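Local coordinates for protein 26S proteasome regulatory subunit rpn10 (Schizosaccharomyces pombe, PDB 2X5N) that protects ubiquitin chains against disassembly by deubiquitinating enzymes, thereby promoting protein degradation, and serves as a regulatory subunit of the 26S proteasome, at residues L8-S12 against E13-N17; G18-I21 against P22-E26; M34-N37 against Q38-D42; T63-D67 against Y68-L72; S173-L177 against S178-N182. One frame throughout, in Å; residues are numbered along the deposited sequence.

Contact 1: L8-S12 against E13-N17; sequences LIDNS and EWMIN
Ser12 and Trp14 meet where the loop leaving strand 3-9 tightens into a 3-10 segment. Ser12 OG accepts a bent bond from Trp14 N at 3.3 Å and lies near the plane of the indole, at its edge. Ser12 O receives Met15 N at 3.0 Å, a straighter bond (162°) that closes the turn. Serine suits the place because its short hydroxyl, lying between the backbone N and the carbonyl carbon (chi1 77°), can accept on one side and donate on the other. Ser12 OG donates to Asp10 OD1 at 2.9 Å, and Ser12 N to Asp10 OD1, also at 2.9 Å, which makes an Asx turn. Met15 crosses the carboxylate, its CG 3.4 Å from Asp10 OD1, and bends at chi2 and chi3 to bring CE to 3.6 Å from Asp10 O. Beyond this shell, Ser115 OG and Gly114 N both bond to Asp10 OD2. With an alanine in place of Asp10, Ser12 N and OG would probably lose their shared acceptor, and Ser115 and Gly114 theirs, leaving the turn freer to open. Asp10 and Ser12 probably correspond to the first two positions of the Asp-x-Ser-x-Ser metal-site signature of von Willebrand A domains, although Trp14 occupies the last. Strand 3-9 runs between strands 47-52 and 106-113, while Gln28 of helix 24-42 touches Met15 and accepts from Asp10 N.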
# COMPACT_ATOMS: atom_id res chain seq x y z
N LEU A 8 -1.36 1.47 -2.65
CA LEU A 8 -0.69 0.99 -3.84
C LEU A 8 -0.85 -0.52 -3.92
O LEU A 8 -0.35 -1.26 -3.05
CB LEU A 8 0.81 1.32 -3.77
CG LEU A 8 1.23 2.71 -4.26
CD1 LEU A 8 0.41 3.83 -3.59
CD2 LEU A 8 2.71 2.95 -4.01
N ILE A 9 -1.53 -0.97 -4.96
CA ILE A 9 -1.75 -2.40 -5.18
C ILE A 9 -0.78 -2.93 -6.21
O ILE A 9 -0.41 -2.26 -7.17
CB ILE A 9 -3.22 -2.73 -5.58
CG1 ILE A 9 -3.68 -2.03 -6.88
CG2 ILE A 9 -4.14 -2.40 -4.40
CD1 ILE A 9 -4.98 -2.55 -7.35
N ASP A 10 -0.34 -4.16 -5.96
CA ASP A 10 0.51 -4.89 -6.88
C ASP A 10 -0.41 -5.64 -7.85
O ASP A 10 -1.14 -6.56 -7.44
CB ASP A 10 1.44 -5.81 -6.08
CG ASP A 10 2.50 -6.50 -6.93
OD1 ASP A 10 2.33 -6.63 -8.16
OD2 ASP A 10 3.52 -6.92 -6.33
N ASN A 11 -0.41 -5.22 -9.11
CA ASN A 11 -1.13 -5.93 -10.18
C ASN A 11 -0.15 -6.52 -11.19
O ASN A 11 -0.46 -6.57 -12.39
CB ASN A 11 -2.15 -5.04 -10.87
CG ASN A 11 -1.52 -3.88 -11.59
OD1 ASN A 11 -0.52 -3.33 -11.13
ND2 ASN A 11 -2.11 -3.47 -12.71
N SER A 12 1.02 -6.98 -10.71
CA SER A 12 1.97 -7.68 -11.57
C SER A 12 1.57 -9.13 -11.80
O SER A 12 0.68 -9.67 -11.13
CB SER A 12 3.38 -7.64 -10.97
OG SER A 12 3.52 -8.56 -9.91
N GLU A 13 2.26 -9.78 -12.74
CA GLU A 13 2.00 -11.18 -13.05
C GLU A 13 2.25 -12.09 -11.84
O GLU A 13 1.69 -13.17 -11.77
CB GLU A 13 2.84 -11.64 -14.25
CG GLU A 13 4.34 -11.59 -14.02
CD GLU A 13 5.15 -11.76 -15.27
OE1 GLU A 13 4.68 -12.42 -16.22
OE2 GLU A 13 6.28 -11.23 -15.30
N TRP A 14 3.05 -11.63 -10.88
CA TRP A 14 3.34 -12.43 -9.68
C TRP A 14 2.08 -12.62 -8.82
O TRP A 14 2.02 -13.52 -7.99
CB TRP A 14 4.44 -11.75 -8.86
CG TRP A 14 5.76 -11.82 -9.54
CD1 TRP A 14 6.17 -11.08 -10.61
CD2 TRP A 14 6.82 -12.70 -9.22
NE1 TRP A 14 7.43 -11.46 -10.97
CE2 TRP A 14 7.85 -12.45 -10.14
CE3 TRP A 14 7.00 -13.67 -8.24
CZ2 TRP A 14 9.07 -13.14 -10.10
CZ3 TRP A 14 8.21 -14.36 -8.21
CH2 TRP A 14 9.21 -14.09 -9.13
N MET A 15 1.09 -11.77 -9.02
CA MET A 15 -0.09 -11.77 -8.19
C MET A 15 -1.16 -12.76 -8.68
O MET A 15 -2.18 -12.91 -8.04
CB MET A 15 -0.64 -10.33 -8.09
CG MET A 15 0.38 -9.36 -7.49
SD MET A 15 0.76 -9.71 -5.75
CE MET A 15 -0.70 -9.07 -4.93
N ILE A 16 -0.89 -13.37 -9.84
CA ILE A 16 -1.68 -14.46 -10.37
C ILE A 16 -1.07 -15.74 -9.80
O ILE A 16 -0.44 -16.54 -10.47
CB ILE A 16 -1.63 -14.52 -11.89
CG1 ILE A 16 -1.92 -13.14 -12.50
CG2 ILE A 16 -2.64 -15.54 -12.41
CD1 ILE A 16 -1.54 -13.02 -13.99
N ASN A 17 -1.21 -15.88 -8.51
CA ASN A 17 -0.83 -17.10 -7.85
C ASN A 17 -1.88 -17.46 -6.82
O ASN A 17 -2.34 -16.59 -6.10
CB ASN A 17 0.49 -16.74 -7.20
CG ASN A 17 1.24 -17.93 -6.68
OD1 ASN A 17 0.65 -18.91 -6.22
ND2 ASN A 17 2.56 -17.88 -6.79

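Contact 2: G18-I21 against P22-E26; sequences GDYI and PTRFE
Asp19 meets Arg24 edge to edge, the carboxylate and guanidinium planes 20° apart. The arginine grips side-on: Arg24 NE donates to Asp19 OD1 at 2.8 Å, on the syn lone pair, and Arg24 NH2 to Asp19 OD2, also at 2.8 Å and almost straight (172°). This two-point salt bridge restrains the guanidinium from turning, and the extended arginine chain has the length to span the turn. NH2 has a second charged partner in Glu145. Tyr20 lies across the same chain, its ring upright to the guanidinium plane (89°), with Tyr20 CD2 3.5 Å from Arg24 CG; its hydroxyl is occupied by Ile170 O and Gly144 N. The turn leads from strand 3-9 into helix 24-42 of the von Willebrand A fold, and Thr23 is that helix's N-cap: its OG1 accepts Glu26 N at 3.0 Å, a job suited to a short hydroxyl side chain. The peptide before Pro22 is cis, a form proline tolerates far better than other residues, and it bends the chain sharply just ahead of the cap. A water donates to Gly18 O at 2.6 Å and to Pro22 O at 2.9 Å, tying the two sides of the bend together, while Gly18 CA approaches Pro22 O in a CH...O contact.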
# COMPACT_ATOMS: atom_id res chain seq x y z
N GLY A 18 -2.25 -18.74 -6.74
CA GLY A 18 -3.24 -19.22 -5.79
C GLY A 18 -2.71 -19.61 -4.41
O GLY A 18 -3.43 -20.22 -3.63
N ASP A 19 -1.47 -19.25 -4.11
CA ASP A 19 -0.94 -19.51 -2.78
C ASP A 19 -1.53 -18.64 -1.67
O ASP A 19 -1.29 -18.91 -0.49
CB ASP A 19 0.60 -19.50 -2.76
CG ASP A 19 1.23 -18.17 -3.12
OD1 ASP A 19 0.55 -17.25 -3.60
OD2 ASP A 19 2.46 -18.06 -2.91
N TYR A 20 -2.27 -17.60 -2.04
CA TYR A 20 -3.15 -16.88 -1.11
C TYR A 20 -4.56 -17.01 -1.67
O TYR A 20 -4.76 -16.95 -2.87
CB TYR A 20 -2.75 -15.39 -0.99
CG TYR A 20 -1.40 -15.20 -0.35
CD1 TYR A 20 -1.27 -14.71 0.95
CD2 TYR A 20 -0.24 -15.56 -1.03
CE1 TYR A 20 -0.03 -14.57 1.53
CE2 TYR A 20 1.01 -15.42 -0.44
CZ TYR A 20 1.10 -14.93 0.83
OH TYR A 20 2.35 -14.81 1.39
N ILE A 21 -5.54 -17.21 -0.80
CA ILE A 21 -6.89 -17.51 -1.23
C ILE A 21 -7.63 -16.23 -1.60
O ILE A 21 -7.65 -15.30 -0.83
CB ILE A 21 -7.66 -18.28 -0.12
CG1 ILE A 21 -7.10 -19.70 -0.00
CG2 ILE A 21 -9.13 -18.38 -0.46
CD1 ILE A 21 -7.66 -20.49 1.15
N PRO A 22 -8.24 -16.19 -2.79
CA PRO A 22 -8.19 -17.20 -3.87
C PRO A 22 -7.01 -17.00 -4.83
O PRO A 22 -6.56 -17.96 -5.47
CB PRO A 22 -9.52 -16.97 -4.59
CG PRO A 22 -9.75 -15.48 -4.43
CD PRO A 22 -9.22 -15.13 -3.08
N THR A 23 -6.53 -15.76 -4.95
CA THR A 23 -5.25 -15.45 -5.59
C THR A 23 -4.60 -14.36 -4.75
O THR A 23 -5.27 -13.68 -3.98
CB THR A 23 -5.41 -14.91 -7.02
OG1 THR A 23 -6.13 -13.68 -7.00
CG2 THR A 23 -6.12 -15.94 -7.90
N ARG A 24 -3.31 -14.13 -4.93
CA ARG A 24 -2.65 -13.00 -4.31
C ARG A 24 -3.36 -11.71 -4.64
O ARG A 24 -3.61 -10.90 -3.76
CB ARG A 24 -1.21 -12.93 -4.76
CG ARG A 24 -0.33 -14.01 -4.22
CD ARG A 24 1.13 -13.77 -4.67
NE ARG A 24 1.98 -14.91 -4.32
CZ ARG A 24 3.28 -14.98 -4.54
NH1 ARG A 24 3.94 -13.95 -5.06
NH2 ARG A 24 3.93 -16.08 -4.20
N PHE A 25 -3.68 -11.51 -5.91
CA PHE A 25 -4.32 -10.26 -6.29
C PHE A 25 -5.64 -10.04 -5.57
O PHE A 25 -5.89 -8.94 -5.05
CB PHE A 25 -4.55 -10.19 -7.79
CG PHE A 25 -5.14 -8.89 -8.18
CD1 PHE A 25 -4.33 -7.76 -8.29
CD2 PHE A 25 -6.50 -8.73 -8.27
CE1 PHE A 25 -4.87 -6.52 -8.56
CE2 PHE A 25 -7.05 -7.47 -8.55
CZ PHE A 25 -6.22 -6.38 -8.69
N GLU A 26 -6.48 -11.08 -5.53
CA GLU A 26 -7.81 -10.95 -4.96
C GLU A 26 -7.78 -10.86 -3.44
O GLU A 26 -8.62 -10.22 -2.82
CB GLU A 26 -8.67 -12.12 -5.42
CG GLU A 26 -9.11 -11.99 -6.87
CD GLU A 26 -10.05 -10.81 -7.06
OE1 GLU A 26 -10.91 -10.61 -6.18
OE2 GLU A 26 -9.92 -10.09 -8.08
O HOH W 1 -6.03 -20.43 -4.01

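Contact 3: M34-N37 against Q38-D42; sequences MIFN and QKIND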
# COMPACT_ATOMS: atom_id res chain seq x y z
N MET A 34 -10.36 -3.03 3.78
CA MET A 34 -10.13 -2.92 5.22
C MET A 34 -9.28 -1.71 5.59
O MET A 34 -9.61 -0.98 6.52
CB MET A 34 -9.55 -4.25 5.75
CG MET A 34 -9.21 -4.30 7.22
SD MET A 34 -7.66 -3.50 7.70
CE MET A 34 -6.47 -4.51 6.84
N ILE A 35 -8.19 -1.50 4.86
CA ILE A 35 -7.30 -0.36 5.08
C ILE A 35 -8.07 0.95 4.85
O ILE A 35 -7.99 1.89 5.64
CB ILE A 35 -6.09 -0.42 4.13
CG1 ILE A 35 -5.20 -1.63 4.42
CG2 ILE A 35 -5.24 0.85 4.27
CD1 ILE A 35 -4.60 -1.65 5.80
N PHE A 36 -8.77 1.02 3.73
CA PHE A 36 -9.66 2.13 3.41
C PHE A 36 -10.58 2.53 4.53
O PHE A 36 -10.66 3.68 4.95
CB PHE A 36 -10.35 1.92 2.07
CG PHE A 36 -11.15 3.08 1.58
CD1 PHE A 36 -10.63 3.92 0.60
CD2 PHE A 36 -12.43 3.32 2.04
CE1 PHE A 36 -11.38 4.95 0.07
CE2 PHE A 36 -13.18 4.39 1.53
CZ PHE A 36 -12.65 5.19 0.55
N ASN A 37 -11.28 1.53 5.03
CA ASN A 37 -12.22 1.75 6.12
C ASN A 37 -11.53 2.16 7.39
O ASN A 37 -12.03 3.01 8.11
CB ASN A 37 -13.10 0.51 6.34
CG ASN A 37 -14.16 0.35 5.27
OD1 ASN A 37 -14.35 1.23 4.41
ND2 ASN A 37 -14.86 -0.78 5.30
N GLN A 38 -10.35 1.61 7.67
CA GLN A 38 -9.58 2.07 8.83
C GLN A 38 -9.35 3.59 8.73
O GLN A 38 -9.59 4.34 9.69
CB GLN A 38 -8.25 1.31 8.93
CG GLN A 38 -7.39 1.61 10.17
CD GLN A 38 -6.49 2.83 10.02
OE1 GLN A 38 -5.62 2.87 9.16
NE2 GLN A 38 -6.70 3.84 10.87
N LYS A 39 -8.87 4.06 7.58
CA LYS A 39 -8.60 5.47 7.39
C LYS A 39 -9.88 6.32 7.49
O LYS A 39 -9.91 7.33 8.17
CB LYS A 39 -7.92 5.70 6.04
CG LYS A 39 -6.59 4.98 5.90
CD LYS A 39 -5.64 5.33 7.03
CE LYS A 39 -4.34 4.57 6.90
NZ LYS A 39 -3.58 4.60 8.18
N ILE A 40 -10.94 5.89 6.81
CA ILE A 40 -12.16 6.68 6.76
C ILE A 40 -12.78 6.77 8.14
O ILE A 40 -13.37 7.78 8.52
CB ILE A 40 -13.14 6.08 5.71
CG1 ILE A 40 -13.01 6.82 4.38
CG2 ILE A 40 -14.60 6.11 6.19
CD1 ILE A 40 -11.66 6.85 3.86
N ASN A 41 -12.62 5.72 8.93
CA ASN A 41 -13.18 5.70 10.27
C ASN A 41 -12.31 6.40 11.32
O ASN A 41 -12.77 6.64 12.44
CB ASN A 41 -13.47 4.25 10.69
CG ASN A 41 -14.61 3.61 9.88
OD1 ASN A 41 -15.48 4.32 9.35
ND2 ASN A 41 -14.62 2.29 9.80
N ASP A 42 -11.06 6.74 10.97
CA ASP A 42 -10.14 7.36 11.94
C ASP A 42 -10.41 8.84 12.14
O ASP A 42 -10.17 9.38 13.22
CB ASP A 42 -8.67 7.15 11.53
CG ASP A 42 -7.77 6.87 12.73
OD1 ASP A 42 -8.16 6.03 13.57
OD2 ASP A 42 -6.65 7.43 12.82
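Gln38 begins the second half of this helical stretch by donating its N to Met34 O at 2.9 Å, while its CB rests against Ile35 O. Lys39 continues the i to i+4 pattern, N to Ile35 O at 3.0 Å. Its chain, bent at chi2, passes CG close to the same carbonyl and then leads away, so that Lys39 NZ meets a lone pair of Gln38 OE1 in the carbonyl plane at 2.8 Å; Glu3 supplies a salt bridge to the same ammonium, which suits a lysine in an otherwise buried place. Ile40 bonds through N to Phe36 O and carries the main side-chain contact. Its CD1 sits over one face of the Phe36 ring, 3.9 Å from the centroid and 18° off the ring normal, a CH-pi contact: the CG1-CD1 arm of the isoleucine is long enough to reach the face. Chi1 of the phenylalanine, -173°, carries the ring away from its own N, on the side facing Cys48 of strand 47-52. Asn41 closes the series, N to Asn37 O at 2.9 Å. Within the beta-alpha-beta unit 3-9, 24-42, 47-52, Ile35, Phe36 and Ile40 thus pack on the sheet strands, and Lys39 lies on that side too, its charge probably balanced by Glu3.

Contact 4: T63-D67 against Y68-L72; sequences TLTRD and YGKFL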
# COMPACT_ATOMS: atom_id res chain seq x y z
N THR A 63 -8.13 9.33 -7.44
CA THR A 63 -7.63 10.40 -6.61
C THR A 63 -8.23 10.28 -5.21
O THR A 63 -9.06 9.41 -4.94
CB THR A 63 -7.91 11.77 -7.22
OG1 THR A 63 -9.30 11.88 -7.50
CG2 THR A 63 -7.09 11.97 -8.52
N LEU A 64 -7.78 11.14 -4.30
CA LEU A 64 -8.17 11.06 -2.90
C LEU A 64 -9.68 11.20 -2.74
O LEU A 64 -10.30 12.10 -3.30
CB LEU A 64 -7.42 12.13 -2.12
CG LEU A 64 -5.92 11.86 -1.99
CD1 LEU A 64 -5.17 13.12 -1.57
CD2 LEU A 64 -5.59 10.75 -0.99
N THR A 65 -10.24 10.29 -1.96
CA THR A 65 -11.69 10.20 -1.83
C THR A 65 -12.09 9.51 -0.53
O THR A 65 -11.26 8.84 0.09
CB THR A 65 -12.29 9.41 -3.04
OG1 THR A 65 -13.71 9.47 -3.03
CG2 THR A 65 -11.85 7.95 -3.05
N ARG A 66 -13.36 9.61 -0.17
CA ARG A 66 -13.97 8.79 0.88
C ARG A 66 -14.99 7.79 0.31
O ARG A 66 -15.62 7.04 1.06
CB ARG A 66 -14.64 9.68 1.94
CG ARG A 66 -13.59 10.43 2.76
CD ARG A 66 -14.17 11.31 3.82
NE ARG A 66 -14.90 10.57 4.86
CZ ARG A 66 -14.35 10.10 5.98
NH1 ARG A 66 -13.06 10.17 6.19
NH2 ARG A 66 -15.10 9.52 6.90
N ASP A 67 -15.13 7.78 -1.01
CA ASP A 67 -16.09 6.93 -1.70
C ASP A 67 -15.40 5.65 -2.21
O ASP A 67 -14.72 5.66 -3.24
CB ASP A 67 -16.70 7.71 -2.87
CG ASP A 67 -17.77 6.92 -3.61
OD1 ASP A 67 -17.98 5.75 -3.27
OD2 ASP A 67 -18.39 7.47 -4.53
N TYR A 68 -15.56 4.55 -1.48
CA TYR A 68 -14.91 3.31 -1.89
C TYR A 68 -15.41 2.79 -3.24
O TYR A 68 -14.71 2.08 -3.93
CB TYR A 68 -15.04 2.23 -0.81
CG TYR A 68 -14.10 1.08 -1.08
CD1 TYR A 68 -12.74 1.26 -0.94
CD2 TYR A 68 -14.56 -0.18 -1.47
CE1 TYR A 68 -11.84 0.25 -1.17
CE2 TYR A 68 -13.65 -1.21 -1.72
CZ TYR A 68 -12.29 -0.98 -1.58
OH TYR A 68 -11.36 -1.96 -1.84
N GLY A 69 -16.60 3.19 -3.64
CA GLY A 69 -17.08 2.83 -4.96
C GLY A 69 -16.16 3.30 -6.06
O GLY A 69 -16.05 2.67 -7.10
N LYS A 70 -15.47 4.42 -5.86
CA LYS A 70 -14.53 4.87 -6.87
C LYS A 70 -13.36 3.89 -7.00
O LYS A 70 -12.86 3.67 -8.10
CB LYS A 70 -14.02 6.27 -6.52
CG LYS A 70 -15.06 7.37 -6.73
CD LYS A 70 -14.47 8.75 -6.53
CE LYS A 70 -13.20 8.93 -7.34
NZ LYS A 70 -12.94 10.36 -7.62
N PHE A 71 -12.92 3.30 -5.89
CA PHE A 71 -11.86 2.30 -5.97
C PHE A 71 -12.36 1.09 -6.74
O PHE A 71 -11.66 0.56 -7.61
CB PHE A 71 -11.43 1.82 -4.57
CG PHE A 71 -10.45 2.74 -3.85
CD1 PHE A 71 -10.52 4.12 -3.93
CD2 PHE A 71 -9.48 2.18 -3.06
CE1 PHE A 71 -9.62 4.91 -3.25
CE2 PHE A 71 -8.59 2.98 -2.38
CZ PHE A 71 -8.66 4.35 -2.47
N LEU A 72 -13.55 0.60 -6.40
CA LEU A 72 -14.07 -0.61 -7.03
C LEU A 72 -14.30 -0.38 -8.52
O LEU A 72 -13.98 -1.23 -9.34
CB LEU A 72 -15.36 -1.04 -6.33
CG LEU A 72 -15.15 -1.65 -4.94
CD1 LEU A 72 -16.48 -1.85 -4.25
CD2 LEU A 72 -14.41 -2.98 -5.06
O HOH W 2 -10.19 9.53 -9.57
O HOH W 3 -11.44 12.20 -5.79
O HOH W 4 -17.49 4.16 0.66
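A water gripped by three groups joins Thr63 to Lys70: it lies 2.8 Å from Thr63 OG1, donates to Leu64 O at 2.7 Å and accepts from Lys70 NZ at 3.0 Å. The ammonium therefore reaches the end of strand 60-63 through solvent, as suits a long, flexible chain at an exposed site. On the way Lys70 crosses Thr65 obliquely, its CD 3.7 Å from Thr65 OG1. With chi1 at -172° the hydroxyl swings to the carbonyl side, where Thr65 OG1 accepts Asp67 N at 3.0 Å, nearly straight (165°), to form an ST turn. The same torsion turns the methyl to Phe71, Thr65 CG2 standing 3.8 Å from Phe71 CE1. Threonine thus serves both sides, polar to the turn and apolar to the buried ring. A valine in its place would keep a methyl for the ring, but Asp67 N would probably be left without its acceptor and Asp67 less firmly placed. Asp67 in turn caps the helix: Asp67 OD1 accepts a bent bond from Gly69 N at 2.9 Å, from well above the carboxylate plane (43°), and its carbonyl takes Lys70 N at 3.0 Å. Gly69 has no side chain to crowd Asp67 OD1. Arg66, pointing the other way, reaches Asn46 O as well as the carbonyl of Ile40. The whole is an ST turn feeding an aspartate N-cap, by which strand 60-63 at the edge of the sheet passes into helix 68-75 of the von Willebrand A domain.

Contact 5: S173-L177 against S178-N182; sequences SPQLL and SDLVN
Leu177, Leu180 and Leu176 carry this turn into helix 177-182. Leu177 and Val181 lie side by side and point the same way, one helical turn apart, with Leu177 CD1 3.8 Å from Val181 CG2. The leucine's CG is anti to its backbone N (chi1 -179°), which lays its branches beside the valine; Leu177 packs on Ile143 and Val181 on Ile141 of strand 136-143, a buried setting suited to aliphatic groups. Val181 N donates to Leu177 O at 2.8 Å, almost straight (172°). Leu180 turns back over the approach to the helix. Its CG lies against Leu176 O, Leu180 CD1 is 3.9 Å from Ser173 OG, and Leu180 CD2 is 3.6 Å from Gln175 OE1, the glutamine chain crossing it at about a right angle. Ser173 OG accepts Gln175 N in an ST turn, which shapes the loop that Leu180 rests on. Leu176 holds the N-cap position, and its O accepts Leu180 N at 3.0 Å. A leucine has no side-chain acceptor to offer a helix start, but Asp179, alongside it, has OD2 3.5 Å from Leu176 CB and takes a bond from a water that accepts from Leu176 N at 2.9 Å. The chemistry implies a helix packed by aliphatic groups against the sheet and helix 24-42, with an acidic group near its N-terminal end probably favoured by the helix dipole.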
# COMPACT_ATOMS: atom_id res chain seq x y z
N SER A 173 -0.90 -19.07 3.53
CA SER A 173 -1.58 -19.85 4.55
C SER A 173 -2.99 -20.11 4.10
O SER A 173 -3.43 -19.53 3.11
CB SER A 173 -1.56 -19.13 5.89
OG SER A 173 -2.69 -18.30 6.08
N PRO A 174 -3.67 -21.03 4.80
CA PRO A 174 -5.12 -21.18 4.64
C PRO A 174 -6.09 -20.07 5.00
O PRO A 174 -7.27 -20.08 4.64
CB PRO A 174 -5.43 -22.61 5.11
CG PRO A 174 -4.10 -23.11 5.73
CD PRO A 174 -3.17 -21.93 5.84
N GLN A 175 -5.57 -19.14 5.79
CA GLN A 175 -6.38 -18.05 6.33
C GLN A 175 -6.39 -16.90 5.34
O GLN A 175 -5.63 -16.89 4.39
CB GLN A 175 -5.87 -17.62 7.71
CG GLN A 175 -5.94 -18.76 8.74
CD GLN A 175 -5.89 -18.29 10.18
OE1 GLN A 175 -5.59 -17.14 10.47
NE2 GLN A 175 -6.18 -19.21 11.10
N LEU A 176 -7.26 -15.93 5.57
CA LEU A 176 -7.44 -14.84 4.63
C LEU A 176 -6.51 -13.68 4.91
O LEU A 176 -6.38 -13.25 6.06
CB LEU A 176 -8.87 -14.33 4.67
CG LEU A 176 -9.94 -15.40 4.38
CD1 LEU A 176 -11.31 -14.76 4.29
CD2 LEU A 176 -9.61 -16.15 3.10
N LEU A 177 -5.87 -13.18 3.87
CA LEU A 177 -4.92 -12.09 4.05
C LEU A 177 -5.55 -10.90 4.75
O LEU A 177 -4.94 -10.29 5.62
CB LEU A 177 -4.37 -11.68 2.69
CG LEU A 177 -3.33 -10.54 2.67
CD1 LEU A 177 -2.09 -10.91 3.48
CD2 LEU A 177 -2.97 -10.18 1.27
N SER A 178 -6.78 -10.57 4.37
CA SER A 178 -7.42 -9.40 4.96
C SER A 178 -7.58 -9.56 6.46
O SER A 178 -7.35 -8.62 7.21
CB SER A 178 -8.77 -9.13 4.29
OG SER A 178 -9.63 -10.25 4.42
N ASP A 179 -7.95 -10.75 6.91
CA ASP A 179 -8.08 -11.01 8.34
C ASP A 179 -6.73 -10.89 9.03
O ASP A 179 -6.63 -10.30 10.09
CB ASP A 179 -8.68 -12.40 8.58
CG ASP A 179 -10.13 -12.50 8.12
OD1 ASP A 179 -10.85 -11.49 8.20
OD2 ASP A 179 -10.54 -13.58 7.68
N LEU A 180 -5.71 -11.49 8.44
CA LEU A 180 -4.37 -11.45 9.03
C LEU A 180 -3.83 -10.02 9.11
O LEU A 180 -3.28 -9.63 10.13
CB LEU A 180 -3.44 -12.36 8.23
CG LEU A 180 -3.80 -13.84 8.38
CD1 LEU A 180 -3.10 -14.66 7.31
CD2 LEU A 180 -3.42 -14.34 9.78
N VAL A 181 -3.99 -9.23 8.06
CA VAL A 181 -3.56 -7.84 8.11
C VAL A 181 -4.43 -7.03 9.10
O VAL A 181 -3.96 -6.11 9.77
CB VAL A 181 -3.53 -7.20 6.72
CG1 VAL A 181 -3.08 -5.76 6.82
CG2 VAL A 181 -2.61 -7.98 5.78
N ASN A 182 -5.71 -7.36 9.18
CA ASN A 182 -6.57 -6.68 10.14
C ASN A 182 -6.08 -6.94 11.57
O ASN A 182 -6.28 -6.10 12.44
CB ASN A 182 -8.03 -7.11 9.98
CG ASN A 182 -8.99 -6.21 10.73
OD1 ASN A 182 -8.86 -5.01 10.73
ND2 ASN A 182 -9.98 -6.81 11.38
O HOH W 5 -8.98 -15.84 7.94

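How the contacts relate
Contacts 1 and 2 follow directly along the chain, their centres about 10 Å apart, and are tied by Asn17 O to Arg24 N at 2.9 Å, a probable hydrogen bond. Contact 2 also touches contact 5, where Ile21 CD1 meets Pro174 O at 3.5 Å. Contact 3 lies further along helix 24-42, about 22 Å between centres from contact 2, and packs on contact 4 through Phe36, Tyr68 and Phe71. Met34 CE lies 3.6 Å from Val181 CG1, linking contacts 3 and 5. The loop that probably corresponds to part of the metal site of von Willebrand A domains lies in contact 1, whose centre is about 20 Å from that of contact 4.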